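Side-chain contacts in phosphodiesterase (Candida albicans, PDB 6CPU), which belongs to the HD-type phosphodiesterase superfamily and has a mostly helical fold that holds a zinc ion and a magnesium ion: residues Phe84-Lys87 against Ser88-Ile91; Tyr213-His217 against Trp218-Ala222; Asp359-Lys363 against Phe364-Thr368. All blocks are in the same frame, centred on the assembly; numbering follows the deposited sequence.

Contact 1: Phe84-Lys87 against Ser88-Ile91; sequences FSDK and SLLI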
loop_
_atom_site.group_PDB
_atom_site.type_symbol
_atom_site.label_atom_id
_atom_site.label_comp_id
_atom_site.label_asym_id
_atom_site.label_seq_id
_atom_site.Cartn_x
_atom_site.Cartn_y
_atom_site.Cartn_z
ATOM N N PHE A 84 31.183 4.923 -0.799
ATOM C CA PHE A 84 30.315 4.948 -1.968
ATOM C C PHE A 84 29.516 3.651 -2.120
ATOM O O PHE A 84 28.331 3.690 -2.473
ATOM C CB PHE A 84 31.103 5.231 -3.243
ATOM C CG PHE A 84 30.292 5.059 -4.495
ATOM C CD1 PHE A 84 29.354 6.011 -4.862
ATOM C CD2 PHE A 84 30.439 3.925 -5.285
ATOM C CE1 PHE A 84 28.592 5.849 -6.006
ATOM C CE2 PHE A 84 29.679 3.754 -6.429
ATOM C CZ PHE A 84 28.756 4.720 -6.792
ATOM N N SER A 85 30.151 2.509 -1.850
ATOM C CA SER A 85 29.465 1.216 -1.927
ATOM C C SER A 85 28.203 1.159 -1.053
ATOM O O SER A 85 27.175 0.627 -1.487
ATOM C CB SER A 85 30.418 0.068 -1.565
ATOM O OG SER A 85 30.728 0.075 -0.183
ATOM N N ASP A 86 28.273 1.717 0.156
ATOM C CA ASP A 86 27.108 1.794 1.054
ATOM C C ASP A 86 26.064 2.841 0.647
ATOM O O ASP A 86 24.857 2.605 0.803
ATOM C CB ASP A 86 27.540 2.077 2.495
ATOM C CG ASP A 86 28.115 0.857 3.189
ATOM O OD1 ASP A 86 27.665 -0.270 2.899
ATOM O OD2 ASP A 86 29.013 1.037 4.039
ATOM N N LYS A 87 26.515 3.999 0.176
ATOM C CA LYS A 87 25.598 5.030 -0.333
ATOM C C LYS A 87 24.811 4.480 -1.519
ATOM O O LYS A 87 23.582 4.654 -1.627
ATOM C CB LYS A 87 26.364 6.285 -0.777
ATOM C CG LYS A 87 26.969 7.096 0.360
ATOM C CD LYS A 87 27.133 8.554 -0.040
ATOM C CE LYS A 87 27.645 9.400 1.111
ATOM N NZ LYS A 87 29.107 9.192 1.337
ATOM N N SER A 88 25.531 3.798 -2.393
ATOM C CA SER A 88 24.970 3.188 -3.576
ATOM C C SER A 88 23.974 2.077 -3.212
ATOM O O SER A 88 22.896 1.983 -3.815
ATOM C CB SER A 88 26.110 2.647 -4.443
ATOM O OG SER A 88 25.636 2.040 -5.620
ATOM N N LEU A 89 24.336 1.249 -2.235
ATOM C CA LEU A 89 23.457 0.195 -1.733
ATOM C C LEU A 89 22.158 0.780 -1.176
ATOM O O LEU A 89 21.061 0.269 -1.476
ATOM C CB LEU A 89 24.167 -0.625 -0.650
ATOM C CG LEU A 89 23.378 -1.721 0.072
ATOM C CD1 LEU A 89 22.815 -2.709 -0.926
ATOM C CD2 LEU A 89 24.253 -2.439 1.097
ATOM N N LEU A 90 22.289 1.853 -0.396
ATOM C CA LEU A 90 21.132 2.536 0.179
ATOM C C LEU A 90 20.152 3.021 -0.917
ATOM O O LEU A 90 18.959 2.772 -0.838
ATOM C CB LEU A 90 21.594 3.708 1.037
ATOM C CG LEU A 90 20.583 4.341 2.011
ATOM C CD1 LEU A 90 21.297 5.020 3.180
ATOM C CD2 LEU A 90 19.674 5.343 1.317
ATOM N N ILE A 91 20.668 3.723 -1.914
ATOM C CA ILE A 91 19.855 4.256 -3.011
ATOM C C ILE A 91 19.222 3.119 -3.828
ATOM O O ILE A 91 18.019 3.138 -4.115
ATOM C CB ILE A 91 20.715 5.176 -3.922
ATOM C CG1 ILE A 91 21.110 6.476 -3.195
ATOM C CG2 ILE A 91 20.008 5.511 -5.220
ATOM C CD1 ILE A 91 19.953 7.256 -2.587
#
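The first two turns of helix 84-94 place Phe84 and Ser88 one above the other, an i to i+4 contact along an alpha-helix. Four successive backbone bonds link the two turns. Ser88 N donates to Phe84 O at 2.8 Å, and Leu90 N donates to Asp86 O at 2.9 Å. Leu89 N to Ser85 O and Ile91 N to Lys87 O complete the set. The Phe84 ring points forward along the helix, with CG anti to the backbone N (chi1 171°), and sets one face against Ser88 CB. The methylene of Ser88 makes the CH-pi contact, not its hydroxyl. Lys87 turns its chain back toward the start of the helix. A bend at chi4 (76°) helps bring NZ to the carbonyl oxygens of Leu82 and Asp80, so the ammonium group closes over the residues leading into the helix. Ile91 touches helix 25-34 and strand 100-103, an outermost strand of the four-stranded parallel sheet, while Leu89 lies on helix 177-193. Ser88 CB sits 4.2 Å from the centroid of the Phe84 ring, 16° off the ring normal, and is offset toward the rim.

Contact 2: Tyr213-His217 against Trp218-Ala222; sequences YAVGH and WSFPA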
loop_
_atom_site.group_PDB
_atom_site.type_symbol
_atom_site.label_atom_id
_atom_site.label_comp_id
_atom_site.label_asym_id
_atom_site.label_seq_id
_atom_site.Cartn_x
_atom_site.Cartn_y
_atom_site.Cartn_z
ATOM N N TYR A 213 -9.296 11.639 14.922
ATOM C CA TYR A 213 -10.751 11.551 14.710
ATOM C C TYR A 213 -11.134 10.975 13.354
ATOM O O TYR A 213 -12.130 10.262 13.266
ATOM C CB TYR A 213 -11.447 12.901 14.925
ATOM C CG TYR A 213 -11.561 13.249 16.385
ATOM C CD1 TYR A 213 -10.588 14.028 17.018
ATOM C CD2 TYR A 213 -12.616 12.761 17.151
ATOM C CE1 TYR A 213 -10.675 14.319 18.368
ATOM C CE2 TYR A 213 -12.710 13.045 18.498
ATOM C CZ TYR A 213 -11.746 13.832 19.100
ATOM O OH TYR A 213 -11.845 14.114 20.447
ATOM N N ALA A 214 -10.375 11.285 12.303
ATOM C CA ALA A 214 -10.572 10.614 10.998
ATOM C C ALA A 214 -10.435 9.091 11.141
ATOM O O ALA A 214 -11.324 8.329 10.732
ATOM C CB ALA A 214 -9.604 11.167 9.949
ATOM N N VAL A 215 -9.343 8.640 11.758
ATOM C CA VAL A 215 -9.157 7.218 12.040
ATOM C C VAL A 215 -10.349 6.660 12.851
ATOM O O VAL A 215 -10.739 5.502 12.701
ATOM C CB VAL A 215 -7.822 6.979 12.768
ATOM C CG1 VAL A 215 -7.738 5.584 13.351
ATOM C CG2 VAL A 215 -6.659 7.202 11.801
ATOM N N GLY A 216 -10.921 7.513 13.696
ATOM C CA GLY A 216 -12.090 7.169 14.481
ATOM C C GLY A 216 -13.401 6.960 13.748
ATOM O O GLY A 216 -14.268 6.298 14.287
ATOM N N HIS A 217 -13.560 7.511 12.544
ATOM C CA HIS A 217 -14.805 7.355 11.770
ATOM C C HIS A 217 -14.828 6.094 10.907
ATOM O O HIS A 217 -13.847 5.791 10.222
ATOM C CB HIS A 217 -14.995 8.532 10.828
ATOM C CG HIS A 217 -15.453 9.788 11.501
ATOM N ND1 HIS A 217 -14.591 10.625 12.177
ATOM C CD2 HIS A 217 -16.680 10.356 11.589
ATOM C CE1 HIS A 217 -15.267 11.659 12.648
ATOM N NE2 HIS A 217 -16.536 11.518 12.305
ATOM N N TRP A 218 -15.957 5.383 10.896
ATOM C CA TRP A 218 -16.167 4.320 9.901
ATOM C C TRP A 218 -16.267 4.928 8.507
ATOM O O TRP A 218 -15.884 4.297 7.519
ATOM C CB TRP A 218 -17.408 3.465 10.196
ATOM C CG TRP A 218 -17.622 2.429 9.141
ATOM C CD1 TRP A 218 -18.612 2.399 8.208
ATOM C CD2 TRP A 218 -16.768 1.314 8.857
ATOM N NE1 TRP A 218 -18.451 1.311 7.378
ATOM C CE2 TRP A 218 -17.328 0.627 7.761
ATOM C CE3 TRP A 218 -15.604 0.809 9.450
ATOM C CZ2 TRP A 218 -16.752 -0.528 7.233
ATOM C CZ3 TRP A 218 -15.035 -0.341 8.923
ATOM C CH2 TRP A 218 -15.613 -0.997 7.833
ATOM N N SER A 219 -16.778 6.152 8.415
ATOM C CA SER A 219 -16.758 6.896 7.162
ATOM C C SER A 219 -15.367 7.526 6.982
ATOM O O SER A 219 -15.210 8.741 6.978
ATOM C CB SER A 219 -17.854 7.964 7.153
ATOM O OG SER A 219 -18.077 8.459 5.840
ATOM N N PHE A 220 -14.363 6.672 6.813
ATOM C CA PHE A 220 -12.972 7.103 6.764
ATOM C C PHE A 220 -12.750 7.939 5.513
ATOM O O PHE A 220 -12.887 7.416 4.398
ATOM C CB PHE A 220 -12.073 5.867 6.759
ATOM C CG PHE A 220 -10.593 6.170 6.814
ATOM C CD1 PHE A 220 -10.064 6.935 7.834
ATOM C CD2 PHE A 220 -9.725 5.646 5.856
ATOM C CE1 PHE A 220 -8.698 7.203 7.888
ATOM C CE2 PHE A 220 -8.365 5.907 5.905
ATOM C CZ PHE A 220 -7.846 6.681 6.925
ATOM N N PRO A 221 -12.423 9.242 5.679
ATOM C CA PRO A 221 -12.408 10.155 4.550
ATOM C C PRO A 221 -11.099 10.062 3.760
ATOM O O PRO A 221 -10.430 11.074 3.537
ATOM C CB PRO A 221 -12.545 11.523 5.219
ATOM C CG PRO A 221 -11.792 11.351 6.493
ATOM C CD PRO A 221 -12.071 9.937 6.935
ATOM N N ALA A 222 -10.769 8.850 3.311
ATOM C CA ALA A 222 -9.470 8.575 2.691
ATOM C C ALA A 222 -9.126 9.556 1.587
ATOM O O ALA A 222 -7.969 9.952 1.451
ATOM C CB ALA A 222 -9.437 7.156 2.147
#
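The carbonyl oxygen of Ala214, in the last turn of helix 205-216, meets the edge of the Phe220 ring as well as a backbone N-H. It lies near the ring plane, with Ala214 O 3.5 Å from Phe220 CD1. The same oxygen accepts a bond from His217 N at 3.0 Å. Phe220 comes back to this turn because its CG is anti to the backbone N (chi1 -176°). Its CE1 also approaches Val215, with Val215 CG2 4.4 Å away. Next to it, the Pro221 ring rests on the methyl of Ala214, and Pro221 CD is 4.1 Å from Ala214 CB.

His217 ties itself to the helix end. Its ND1 donates to Tyr213 O at 2.7 Å. The acceptor lies close to the imidazole plane, but the donor stands 44° above the carbonyl plane of Tyr213. This bond fixes the rotation of the imidazole and satisfies a carbonyl at the helix end. Beyond His217 the chain runs on as a loop in which Ser219 and Pro221 each centre an inverse gamma turn, with weak bonds.

The contact is buried. Trp218 NE1 donates to Thr467 O, and the indole makes a cation-pi contact with Arg468. The side chain of Phe220 is about 13 Å from the zinc ion. Helix 276-292, which also carries the zinc ligand His278, lies against Phe220 through Asp281 and Gln284. Helix 227-242 packs on Val215, and helix 470-495 touches Ser219 and Ala222.

Contact 3: Asp359-Lys363 against Phe364-Thr368; sequences DFMIK and FSAPT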
loop_
_atom_site.group_PDB
_atom_site.type_symbol
_atom_site.label_atom_id
_atom_site.label_comp_id
_atom_site.label_asym_id
_atom_site.label_seq_id
_atom_site.Cartn_x
_atom_site.Cartn_y
_atom_site.Cartn_z
ATOM N N ASP A 359 -6.429 -11.374 -13.797
ATOM C CA ASP A 359 -6.914 -11.740 -15.122
ATOM C C ASP A 359 -6.048 -11.176 -16.245
ATOM O O ASP A 359 -5.731 -11.890 -17.198
ATOM C CB ASP A 359 -8.381 -11.314 -15.303
ATOM C CG ASP A 359 -9.338 -12.167 -14.483
ATOM O OD1 ASP A 359 -9.003 -13.345 -14.208
ATOM O OD2 ASP A 359 -10.428 -11.665 -14.110
ATOM N N PHE A 360 -5.644 -9.914 -16.128
ATOM C CA PHE A 360 -4.814 -9.295 -17.144
ATOM C C PHE A 360 -3.429 -9.952 -17.201
ATOM O O PHE A 360 -2.927 -10.251 -18.277
ATOM C CB PHE A 360 -4.658 -7.794 -16.876
ATOM C CG PHE A 360 -3.562 -7.161 -17.652
ATOM C CD1 PHE A 360 -3.784 -6.697 -18.937
ATOM C CD2 PHE A 360 -2.268 -7.070 -17.117
ATOM C CE1 PHE A 360 -2.756 -6.131 -19.657
ATOM C CE2 PHE A 360 -1.243 -6.503 -17.841
ATOM C CZ PHE A 360 -1.487 -6.032 -19.114
ATOM N N MET A 361 -2.814 -10.137 -16.027
ATOM C CA MET A 361 -1.467 -10.719 -15.970
ATOM C C MET A 361 -1.470 -12.134 -16.570
ATOM O O MET A 361 -0.533 -12.508 -17.300
ATOM C CB MET A 361 -0.947 -10.752 -14.533
ATOM C CG MET A 361 -0.895 -9.398 -13.831
ATOM S SD MET A 361 0.300 -8.282 -14.541
ATOM C CE MET A 361 1.792 -8.906 -13.754
ATOM N N ILE A 362 -2.527 -12.898 -16.291
ATOM C CA ILE A 362 -2.667 -14.262 -16.823
ATOM C C ILE A 362 -2.877 -14.225 -18.341
ATOM O O ILE A 362 -2.153 -14.869 -19.107
ATOM C CB ILE A 362 -3.817 -15.009 -16.126
ATOM C CG1 ILE A 362 -3.467 -15.285 -14.662
ATOM C CG2 ILE A 362 -4.143 -16.321 -16.838
ATOM C CD1 ILE A 362 -4.657 -15.614 -13.782
ATOM N N LYS A 363 -3.857 -13.450 -18.786
ATOM C CA LYS A 363 -4.240 -13.494 -20.202
ATOM C C LYS A 363 -3.144 -12.968 -21.125
ATOM O O LYS A 363 -3.012 -13.445 -22.249
ATOM C CB LYS A 363 -5.567 -12.757 -20.420
ATOM C CG LYS A 363 -6.742 -13.388 -19.676
ATOM C CD LYS A 363 -7.188 -14.728 -20.260
ATOM C CE LYS A 363 -8.383 -15.287 -19.493
ATOM N NZ LYS A 363 -8.935 -16.535 -20.093
ATOM N N PHE A 364 -2.338 -12.013 -20.652
ATOM C CA PHE A 364 -1.252 -11.463 -21.441
ATOM C C PHE A 364 0.125 -12.068 -21.113
ATOM O O PHE A 364 1.142 -11.583 -21.596
ATOM C CB PHE A 364 -1.247 -9.935 -21.332
ATOM C CG PHE A 364 -2.424 -9.308 -22.023
ATOM C CD1 PHE A 364 -2.305 -8.825 -23.319
ATOM C CD2 PHE A 364 -3.673 -9.305 -21.415
ATOM C CE1 PHE A 364 -3.404 -8.277 -23.970
ATOM C CE2 PHE A 364 -4.780 -8.776 -22.066
ATOM C CZ PHE A 364 -4.639 -8.265 -23.342
ATOM N N SER A 365 0.139 -13.144 -20.333
ATOM C CA SER A 365 1.372 -13.927 -20.086
ATOM C C SER A 365 2.479 -13.049 -19.492
ATOM O O SER A 365 3.641 -13.134 -19.886
ATOM C CB SER A 365 1.851 -14.608 -21.380
ATOM O OG SER A 365 0.900 -15.550 -21.852
ATOM N N ALA A 366 2.112 -12.230 -18.516
ATOM C CA ALA A 366 3.071 -11.394 -17.829
ATOM C C ALA A 366 4.091 -12.296 -17.114
ATOM O O ALA A 366 3.718 -13.346 -16.588
ATOM C CB ALA A 366 2.371 -10.512 -16.810
ATOM N N PRO A 367 5.370 -11.899 -17.113
ATOM C CA PRO A 367 6.390 -12.705 -16.448
ATOM C C PRO A 367 6.004 -13.203 -15.060
ATOM O O PRO A 367 6.194 -14.385 -14.764
ATOM C CB PRO A 367 7.585 -11.757 -16.441
ATOM C CG PRO A 367 7.475 -11.134 -17.821
ATOM C CD PRO A 367 6.000 -10.864 -17.960
ATOM N N THR A 368 5.405 -12.356 -14.227
ATOM C CA THR A 368 5.027 -12.805 -12.869
ATOM C C THR A 368 3.948 -13.910 -12.883
ATOM O O THR A 368 3.948 -14.813 -12.032
ATOM C CB THR A 368 4.623 -11.622 -11.977
ATOM O OG1 THR A 368 3.530 -10.935 -12.576
ATOM C CG2 THR A 368 5.781 -10.642 -11.849
HETATM O O HOH W 1 -0.704 -14.434 -23.518
#
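Phe360 and Phe364 meet, i to i+4, at the C-terminal end of helix 358-363, where a Schellman motif turns the chain toward helix 367-371. Ser365, with a positive phi of 58°, is the C-prime residue. Its N donates to Ile362 O at 3.1 Å, from well above the carbonyl plane. Ala366 N reaches Met361 O at 2.9 Å, in the carbonyl plane. Phe364 N still makes the ordinary helical bond to Phe360 O. The two ring planes are close to parallel, at 25°, but displaced so far that they hardly overlap, with centroids 4.9 Å apart. Phe360 CE1 lies over one face of the Phe364 ring, toward its rim. The edge of the Phe364 ring meets Phe360 O, with CD2 at 3.4 Å. On another side of the turn, Met361 bends at chi2 (-67°) and chi3, which carries its thioether end to the methyl of Ala366. Met361 SD is 3.8 Å from Ala366 CB. One water links Lys363 O, to which it donates, with Ser365 OG at 2.6 Å. Helix 470-495 packs on both phenylalanines through Lys491. Helix 165-173 touches Met361 and Thr368 through Met165.

In the fold
All three contacts are local. Contact 1 runs within a single helix beside the parallel sheet, contact 2 follows a helix into a loop, and contact 3 turns from one helix into the next. All the touching residues of contact 2 are buried. Contacts 1 and 3 are only partly buried. Contact 1 joins regular helical bonds to a ring face on a serine methylene. Contact 2 packs a ring and a proline against the helix end, with an imidazole bonded to a backbone carbonyl. Contact 3 adds a phenylalanine pair, methionine on alanine and a bridging water to helix-end bonds. Contacts 2 and 3 lie on opposite sides of the chain's centre, yet helix 470-495 touches both.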